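Local coordinates for protein 4-phosphoerythronate dehydrogenase (Lactobacillus jensenii, PDB 4PRK) that probably reduces pyruvate to D-lactate with NADH, as a D-lactate dehydrogenase of the D-isomer specific 2-hydroxyacid dehydrogenase family, at residues A[70-83]-A[91-103]. Numbering follows the deposited sequence.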
ATOM      1  N   ILE A  70     -28.950 -37.646  -5.422  1.00 66.04           N
ATOM      2  CA  ILE A  70     -28.354 -36.318  -5.234  1.00 66.18           C
ATOM      3  C   ILE A  70     -28.282 -36.087  -3.728  1.00 64.23           C
ATOM      4  O   ILE A  70     -29.304 -36.218  -3.035  1.00 58.23           O
ATOM      5  CB  ILE A  70     -29.185 -35.174  -5.887  1.00 65.90           C
ATOM      6  CG1 ILE A  70     -29.329 -35.343  -7.411  1.00 65.66           C
ATOM      7  CG2 ILE A  70     -28.546 -33.827  -5.603  1.00 67.81           C
ATOM      8  CD1 ILE A  70     -28.050 -35.098  -8.201  1.00 64.67           C
ATOM      9  N   LYS A  71     -27.084 -35.750  -3.237  1.00 62.38           N
ATOM     10  CA  LYS A  71     -26.821 -35.623  -1.791  1.00 65.19           C
ATOM     11  C   LYS A  71     -26.789 -34.181  -1.256  1.00 67.88           C
ATOM     12  O   LYS A  71     -26.684 -33.990  -0.032  1.00 63.32           O
ATOM     13  CB  LYS A  71     -25.500 -36.310  -1.429  1.00 69.04           C
ATOM     14  CG  LYS A  71     -25.393 -37.767  -1.870  1.00 72.29           C
ATOM     15  CD  LYS A  71     -23.981 -38.295  -1.689  1.00 75.97           C
ATOM     16  CE  LYS A  71     -23.489 -38.144  -0.258  1.00 76.37           C
ATOM     17  NZ  LYS A  71     -22.246 -38.936  -0.050  1.00 87.53           N
ATOM     18  N   SER A  72     -26.857 -33.178  -2.147  1.00 65.13           N
ATOM     19  CA  SER A  72     -26.876 -31.772  -1.723  1.00 60.61           C
ATOM     20  C   SER A  72     -27.558 -30.846  -2.732  1.00 58.91           C
ATOM     21  O   SER A  72     -27.908 -31.273  -3.829  1.00 62.98           O
ATOM     22  CB  SER A  72     -25.453 -31.278  -1.426  1.00 57.66           C
ATOM     23  OG  SER A  72     -24.704 -31.061  -2.618  1.00 66.28           O
ATOM     24  N   ILE A  73     -27.792 -29.597  -2.303  1.00 61.56           N
ATOM     25  CA  ILE A  73     -28.188 -28.466  -3.173  1.00 63.38           C
ATOM     26  C   ILE A  73     -27.114 -27.336  -3.121  1.00 60.40           C
ATOM     27  O   ILE A  73     -26.919 -26.645  -2.076  1.00 55.17           O
ATOM     28  CB  ILE A  73     -29.583 -27.914  -2.802  1.00 63.18           C
ATOM     29  CG1 ILE A  73     -30.656 -28.988  -3.004  1.00 67.49           C
ATOM     30  CG2 ILE A  73     -29.951 -26.701  -3.653  1.00 66.58           C
ATOM     31  CD1 ILE A  73     -31.955 -28.658  -2.286  1.00 67.43           C
ATOM     32  N   GLY A  74     -26.422 -27.169  -4.250  1.00 52.14           N
ATOM     33  CA  GLY A  74     -25.366 -26.159  -4.381  1.00 48.36           C
ATOM     34  C   GLY A  74     -25.948 -24.844  -4.887  1.00 50.03           C
ATOM     35  O   GLY A  74     -26.083 -24.626  -6.100  1.00 50.01           O
ATOM     36  N   LEU A  75     -26.354 -24.000  -3.955  1.00 44.91           N
ATOM     37  CA  LEU A  75     -26.632 -22.601  -4.243  1.00 51.51           C
ATOM     38  C   LEU A  75     -25.393 -21.972  -4.821  1.00 49.31           C
ATOM     39  O   LEU A  75     -24.305 -22.113  -4.229  1.00 44.66           O
ATOM     40  CB  LEU A  75     -26.942 -21.824  -2.957  1.00 53.91           C
ATOM     41  CG  LEU A  75     -28.364 -21.805  -2.459  1.00 58.72           C
ATOM     42  CD1 LEU A  75     -29.302 -22.768  -3.161  1.00 58.09           C
ATOM     43  CD2 LEU A  75     -28.312 -22.079  -0.970  1.00 69.39           C
ATOM     44  N   ARG A  76     -25.545 -21.278  -5.951  1.00 45.69           N
ATOM     45  CA  ARG A  76     -24.403 -20.528  -6.549  1.00 48.88           C
ATOM     46  C   ARG A  76     -24.342 -19.116  -5.981  1.00 49.83           C
ATOM     47  O   ARG A  76     -23.356 -18.372  -6.198  1.00 49.61           O
ATOM     48  CB  ARG A  76     -24.509 -20.459  -8.080  1.00 42.24           C
ATOM     49  CG  ARG A  76     -24.451 -21.833  -8.760  1.00 43.91           C
ATOM     50  CD  ARG A  76     -24.064 -21.698 -10.227  1.00 43.76           C
ATOM     51  NE  ARG A  76     -24.928 -20.827 -11.057  1.00 41.87           N
ATOM     52  CZ  ARG A  76     -26.147 -21.150 -11.488  1.00 44.01           C
ATOM     53  NH1 ARG A  76     -26.827 -20.317 -12.273  1.00 43.05           N
ATOM     54  NH2 ARG A  76     -26.705 -22.316 -11.130  1.00 52.44           N
ATOM     55  N   ILE A  77     -25.417 -18.770  -5.270  1.00 50.20           N
ATOM     56  CA  ILE A  77     -25.594 -17.469  -4.664  1.00 52.85           C
ATOM     57  C   ILE A  77     -25.466 -17.545  -3.147  1.00 53.65           C
ATOM     58  O   ILE A  77     -25.240 -18.620  -2.557  1.00 48.43           O
ATOM     59  CB  ILE A  77     -26.941 -16.867  -5.048  1.00 46.19           C
ATOM     60  CG1 ILE A  77     -28.081 -17.694  -4.485  1.00 45.66           C
ATOM     61  CG2 ILE A  77     -27.029 -16.782  -6.558  1.00 48.83           C
ATOM     62  CD1 ILE A  77     -29.428 -17.156  -4.921  1.00 48.62           C
ATOM     63  N   VAL A  78     -25.587 -16.368  -2.552  1.00 49.01           N
ATOM     64  CA  VAL A  78     -25.512 -16.204  -1.124  1.00 54.08           C
ATOM     65  C   VAL A  78     -26.847 -16.433  -0.424  1.00 54.97           C
ATOM     66  O   VAL A  78     -26.872 -17.096   0.606  1.00 55.61           O
ATOM     67  CB  VAL A  78     -24.950 -14.821  -0.761  1.00 53.67           C
ATOM     68  CG1 VAL A  78     -25.904 -13.709  -1.174  1.00 52.71           C
ATOM     69  CG2 VAL A  78     -24.629 -14.755   0.724  1.00 57.60           C
ATOM     70  N   GLY A  79     -27.942 -15.916  -0.978  1.00 55.25           N
ATOM     71  CA  GLY A  79     -29.232 -15.982  -0.308  1.00 55.44           C
ATOM     72  C   GLY A  79     -29.842 -17.368  -0.350  1.00 64.64           C
ATOM     73  O   GLY A  79     -29.875 -17.984  -1.399  1.00 67.25           O
ATOM     74  N   THR A  80     -30.333 -17.851   0.793  1.00 68.61           N
ATOM     75  CA  THR A  80     -30.976 -19.161   0.895  1.00 68.83           C
ATOM     76  C   THR A  80     -32.455 -19.066   1.177  1.00 69.79           C
ATOM     77  O   THR A  80     -33.103 -20.076   1.466  1.00 67.19           O
ATOM     78  CB  THR A  80     -30.404 -19.967   2.064  1.00 71.82           C
ATOM     79  OG1 THR A  80     -30.480 -19.164   3.241  1.00 67.29           O
ATOM     80  CG2 THR A  80     -28.959 -20.368   1.800  1.00 75.26           C
ATOM     81  N   ASN A  81     -32.983 -17.854   1.132  1.00 70.87           N
ATOM     82  CA  ASN A  81     -34.404 -17.631   1.371  1.00 73.10           C
ATOM     83  C   ASN A  81     -35.340 -18.606   0.640  1.00 72.87           C
ATOM     84  O   ASN A  81     -36.288 -19.105   1.247  1.00 78.54           O
ATOM     85  CB  ASN A  81     -34.762 -16.197   0.988  1.00 80.91           C
ATOM     86  CG  ASN A  81     -34.379 -15.879  -0.446  1.00 85.31           C
ATOM     87  OD1 ASN A  81     -35.187 -16.060  -1.361  1.00 78.95           O
ATOM     88  ND2 ASN A  81     -33.123 -15.454  -0.656  1.00 82.88           N
ATOM     89  N   THR A  82     -35.084 -18.895  -0.642  1.00 73.84           N
ATOM     90  CA  THR A  82     -36.014 -19.758  -1.425  1.00 73.71           C
ATOM     91  C   THR A  82     -35.831 -21.268  -1.168  1.00 71.09           C
ATOM     92  O   THR A  82     -36.527 -22.090  -1.779  1.00 63.74           O
ATOM     93  CB  THR A  82     -35.950 -19.535  -2.958  1.00 70.23           C
ATOM     94  OG1 THR A  82     -34.765 -20.131  -3.485  1.00 68.14           O
ATOM     95  CG2 THR A  82     -36.014 -18.048  -3.342  1.00 74.37           C
ATOM     96  N   ILE A  83     -34.895 -21.638  -0.294  1.00 72.59           N
ATOM     97  CA  ILE A  83     -34.766 -23.035   0.097  1.00 71.85           C
ATOM     98  C   ILE A  83     -35.641 -23.296   1.305  1.00 71.24           C
ATOM     99  O   ILE A  83     -35.413 -22.746   2.375  1.00 64.73           O
ATOM    100  CB  ILE A  83     -33.312 -23.458   0.439  1.00 69.77           C
ATOM    101  CG1 ILE A  83     -32.357 -23.188  -0.730  1.00 61.07           C
ATOM    102  CG2 ILE A  83     -33.261 -24.949   0.806  1.00 69.91           C
ATOM    103  CD1 ILE A  83     -32.531 -24.115  -1.915  1.00 61.03           C
ATOM    104  N   TYR A  91     -35.200 -35.041   3.449  1.00 74.56           N
ATOM    105  CA  TYR A  91     -34.598 -35.871   2.414  1.00 67.44           C
ATOM    106  C   TYR A  91     -33.087 -35.909   2.477  1.00 63.33           C
ATOM    107  O   TYR A  91     -32.464 -36.169   1.478  1.00 55.86           O
ATOM    108  CB  TYR A  91     -35.058 -35.412   1.032  1.00 72.84           C
ATOM    109  CG  TYR A  91     -36.508 -35.738   0.797  1.00 78.32           C
ATOM    110  CD1 TYR A  91     -36.914 -37.050   0.561  1.00 80.36           C
ATOM    111  CD2 TYR A  91     -37.477 -34.746   0.844  1.00 82.37           C
ATOM    112  CE1 TYR A  91     -38.250 -37.366   0.366  1.00 82.88           C
ATOM    113  CE2 TYR A  91     -38.815 -35.048   0.653  1.00 89.59           C
ATOM    114  CZ  TYR A  91     -39.196 -36.360   0.417  1.00 87.29           C
ATOM    115  OH  TYR A  91     -40.525 -36.650   0.221  1.00 85.50           O
ATOM    116  N   HIS A  92     -32.498 -35.659   3.645  1.00 65.81           N
ATOM    117  CA  HIS A  92     -31.051 -35.780   3.835  1.00 67.91           C
ATOM    118  C   HIS A  92     -30.236 -34.962   2.821  1.00 64.47           C
ATOM    119  O   HIS A  92     -29.135 -35.354   2.449  1.00 65.39           O
ATOM    120  CB  HIS A  92     -30.636 -37.260   3.787  1.00 73.00           C
ATOM    121  CG  HIS A  92     -31.268 -38.101   4.855  1.00 83.14           C
ATOM    122  ND1 HIS A  92     -30.579 -39.086   5.529  1.00 86.33           N
ATOM    123  CD2 HIS A  92     -32.523 -38.104   5.368  1.00 89.06           C
ATOM    124  CE1 HIS A  92     -31.381 -39.661   6.408  1.00 86.28           C
ATOM    125  NE2 HIS A  92     -32.565 -39.082   6.329  1.00 91.54           N
ATOM    126  N   LEU A  93     -30.778 -33.823   2.393  1.00 65.42           N
ATOM    127  CA  LEU A  93     -30.122 -32.964   1.403  1.00 67.44           C
ATOM    128  C   LEU A  93     -29.301 -31.850   2.081  1.00 66.29           C
ATOM    129  O   LEU A  93     -29.875 -30.827   2.463  1.00 68.62           O
ATOM    130  CB  LEU A  93     -31.166 -32.320   0.463  1.00 72.47           C
ATOM    131  CG  LEU A  93     -31.853 -33.171  -0.626  1.00 75.34           C
ATOM    132  CD1 LEU A  93     -33.162 -32.536  -1.089  1.00 77.04           C
ATOM    133  CD2 LEU A  93     -30.928 -33.409  -1.820  1.00 75.74           C
ATOM    134  N   THR A  94     -27.981 -32.031   2.220  1.00 60.21           N
ATOM    135  CA  THR A  94     -27.104 -30.923   2.653  1.00 63.81           C
ATOM    136  C   THR A  94     -27.410 -29.716   1.727  1.00 67.41           C
ATOM    137  O   THR A  94     -27.777 -29.907   0.569  1.00 75.30           O
ATOM    138  CB  THR A  94     -25.566 -31.262   2.641  1.00 60.27           C
ATOM    139  OG1 THR A  94     -25.262 -32.377   3.504  1.00 54.27           O
ATOM    140  CG2 THR A  94     -24.713 -30.053   3.091  1.00 54.14           C
ATOM    141  N   VAL A  95     -27.333 -28.493   2.263  1.00 67.91           N
ATOM    142  CA  VAL A  95     -27.450 -27.243   1.480  1.00 66.46           C
ATOM    143  C   VAL A  95     -26.148 -26.440   1.618  1.00 62.42           C
ATOM    144  O   VAL A  95     -25.689 -26.187   2.741  1.00 61.47           O
ATOM    145  CB  VAL A  95     -28.663 -26.394   1.935  1.00 66.61           C
ATOM    146  CG1 VAL A  95     -28.965 -25.243   0.960  1.00 60.83           C
ATOM    147  CG2 VAL A  95     -29.889 -27.296   2.085  1.00 70.48           C
ATOM    148  N   THR A  96     -25.532 -26.094   0.487  1.00 55.66           N
ATOM    149  CA  THR A  96     -24.356 -25.231   0.503  1.00 54.06           C
ATOM    150  C   THR A  96     -24.678 -23.958  -0.255  1.00 58.49           C
ATOM    151  O   THR A  96     -25.666 -23.884  -1.022  1.00 55.81           O
ATOM    152  CB  THR A  96     -23.068 -25.860  -0.132  1.00 55.75           C
ATOM    153  OG1 THR A  96     -23.269 -26.140  -1.531  1.00 44.58           O
ATOM    154  CG2 THR A  96     -22.626 -27.123   0.613  1.00 55.39           C
ATOM    155  N   ASN A  97     -23.828 -22.955  -0.057  1.00 50.85           N
ATOM    156  CA  ASN A  97     -24.001 -21.705  -0.754  1.00 47.27           C
ATOM    157  C   ASN A  97     -22.657 -21.057  -0.996  1.00 47.42           C
ATOM    158  O   ASN A  97     -21.619 -21.561  -0.531  1.00 43.96           O
ATOM    159  CB  ASN A  97     -24.922 -20.783   0.079  1.00 45.20           C
ATOM    160  CG  ASN A  97     -24.230 -20.207   1.299  1.00 43.71           C
ATOM    161  OD1 ASN A  97     -23.205 -20.729   1.783  1.00 42.43           O
ATOM    162  ND2 ASN A  97     -24.781 -19.108   1.809  1.00 44.87           N
ATOM    163  N   VAL A  98     -22.697 -19.906  -1.675  1.00 52.00           N
ATOM    164  CA  VAL A  98     -21.507 -19.064  -1.869  1.00 48.95           C
ATOM    165  C   VAL A  98     -21.651 -17.706  -1.137  1.00 51.07           C
ATOM    166  O   VAL A  98     -22.203 -16.721  -1.655  1.00 52.82           O
ATOM    167  CB  VAL A  98     -21.147 -18.921  -3.368  1.00 44.67           C
ATOM    168  CG1 VAL A  98     -19.828 -18.183  -3.515  1.00 46.42           C
ATOM    169  CG2 VAL A  98     -21.022 -20.303  -3.999  1.00 49.35           C
ATOM    170  N   PRO A  99     -21.186 -17.680   0.099  1.00 52.82           N
ATOM    171  CA  PRO A  99     -21.122 -16.459   0.898  1.00 51.88           C
ATOM    172  C   PRO A  99     -20.149 -15.397   0.381  1.00 48.20           C
ATOM    173  O   PRO A  99     -20.436 -14.226   0.486  1.00 54.93           O
ATOM    174  CB  PRO A  99     -20.715 -16.965   2.280  1.00 53.77           C
ATOM    175  CG  PRO A  99     -20.125 -18.298   2.051  1.00 54.73           C
ATOM    176  CD  PRO A  99     -20.862 -18.867   0.894  1.00 53.35           C
ATOM    177  N   VAL A 100     -19.004 -15.804  -0.139  1.00 51.46           N
ATOM    178  CA  VAL A 100     -17.962 -14.860  -0.522  1.00 53.45           C
ATOM    179  C   VAL A 100     -17.616 -14.955  -2.012  1.00 55.44           C
ATOM    180  O   VAL A 100     -16.713 -15.691  -2.383  1.00 52.47           O
ATOM    181  CB  VAL A 100     -16.698 -15.131   0.325  1.00 56.30           C
ATOM    182  CG1 VAL A 100     -15.527 -14.278  -0.106  1.00 55.41           C
ATOM    183  CG2 VAL A 100     -16.993 -14.927   1.800  1.00 58.49           C
ATOM    184  N   TYR A 101     -18.360 -14.230  -2.868  1.00 57.39           N
ATOM    185  CA  TYR A 101     -18.119 -14.219  -4.314  1.00 49.98           C
ATOM    186  C   TYR A 101     -16.779 -13.610  -4.742  1.00 47.68           C
ATOM    187  O   TYR A 101     -15.881 -14.290  -5.216  1.00 38.36           O
ATOM    188  CB  TYR A 101     -19.070 -13.199  -4.926  1.00 51.60           C
ATOM    189  CG  TYR A 101     -20.556 -13.385  -4.839  1.00 59.76           C
ATOM    190  CD1 TYR A 101     -21.137 -14.625  -4.626  1.00 66.80           C
ATOM    191  CD2 TYR A 101     -21.392 -12.300  -5.043  1.00 62.47           C
ATOM    192  CE1 TYR A 101     -22.516 -14.765  -4.592  1.00 65.73           C
ATOM    193  CE2 TYR A 101     -22.765 -12.430  -5.014  1.00 62.11           C
ATOM    194  CZ  TYR A 101     -23.321 -13.660  -4.789  1.00 64.54           C
ATOM    195  OH  TYR A 101     -24.678 -13.766  -4.760  1.00 62.84           O
ATOM    196  N   SER A 102     -16.639 -12.318  -4.457  1.00 38.47           N
ATOM    197  CA  SER A 102     -15.379 -11.601  -4.452  1.00 33.55           C
ATOM    198  C   SER A 102     -15.560 -10.326  -3.647  1.00 35.25           C
ATOM    199  O   SER A 102     -16.141  -9.376  -4.161  1.00 31.62           O
ATOM    200  CB  SER A 102     -14.941 -11.283  -5.886  1.00 32.20           C
ATOM    201  OG  SER A 102     -13.972 -10.271  -5.948  1.00 28.27           O
ATOM    202  N   PRO A 103     -15.073 -10.262  -2.410  1.00 31.06           N
ATOM    203  CA  PRO A 103     -15.294  -8.992  -1.703  1.00 29.18           C
ATOM    204  C   PRO A 103     -14.675  -7.785  -2.404  1.00 24.92           C
ATOM    205  O   PRO A 103     -15.217  -6.718  -2.282  1.00 22.83           O
ATOM    206  CB  PRO A 103     -14.666  -9.204  -0.326  1.00 29.52           C
ATOM    207  CG  PRO A 103     -13.797 -10.372  -0.442  1.00 33.09           C
ATOM    208  CD  PRO A 103     -14.504 -11.252  -1.372  1.00 31.70           C
TER
HETATM  209  O   HOH W   1     -23.019 -24.105  -3.229  1.00 38.30           O
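A beta-alpha-beta unit sets strand 72-75 parallel to strand 94-96, with helix 85-90 as the connection; strand 94-96 is an outermost strand, within this chain, of a five-stranded sheet and strand 72-75 its inner neighbour, apart from the sheet with the Rossmann-type glycine pattern. Ile73 takes part through both backbone groups, its N bonding Thr94 O (2.9 Å) and its O accepting Thr96 N. Branched side chains suit the apolar face: the Leu75 and Val95 side chains cross obliquely, with Leu75 CD2 3.8 Å from Val95 CG1, and Ile83 CG2 nears Val95 CG2. On the other face Gly74 brings its CA within 3.5 Å of Thr96 OG1, while a water joins that hydroxyl to Leu75 O. Past the strands, Val98 N donates to Ile77 O. Asn97, just past its strand, suits its place because, with CG between the backbone N and carbonyl carbon (chi1 74°), ND2 reaches Val78 O (3.1 Å), bonding in the carbonyl plane on a lone pair. A leucine here would probably leave Val78 O without this amide donor and let the loop shift. Beyond, Tyr101 OH lies 3.8 Å from Val78 CG1. Main-chain bonds thus fix the strand register, and the Val98-Ile77 bond and Asn97 amide carry the pairing into the loops.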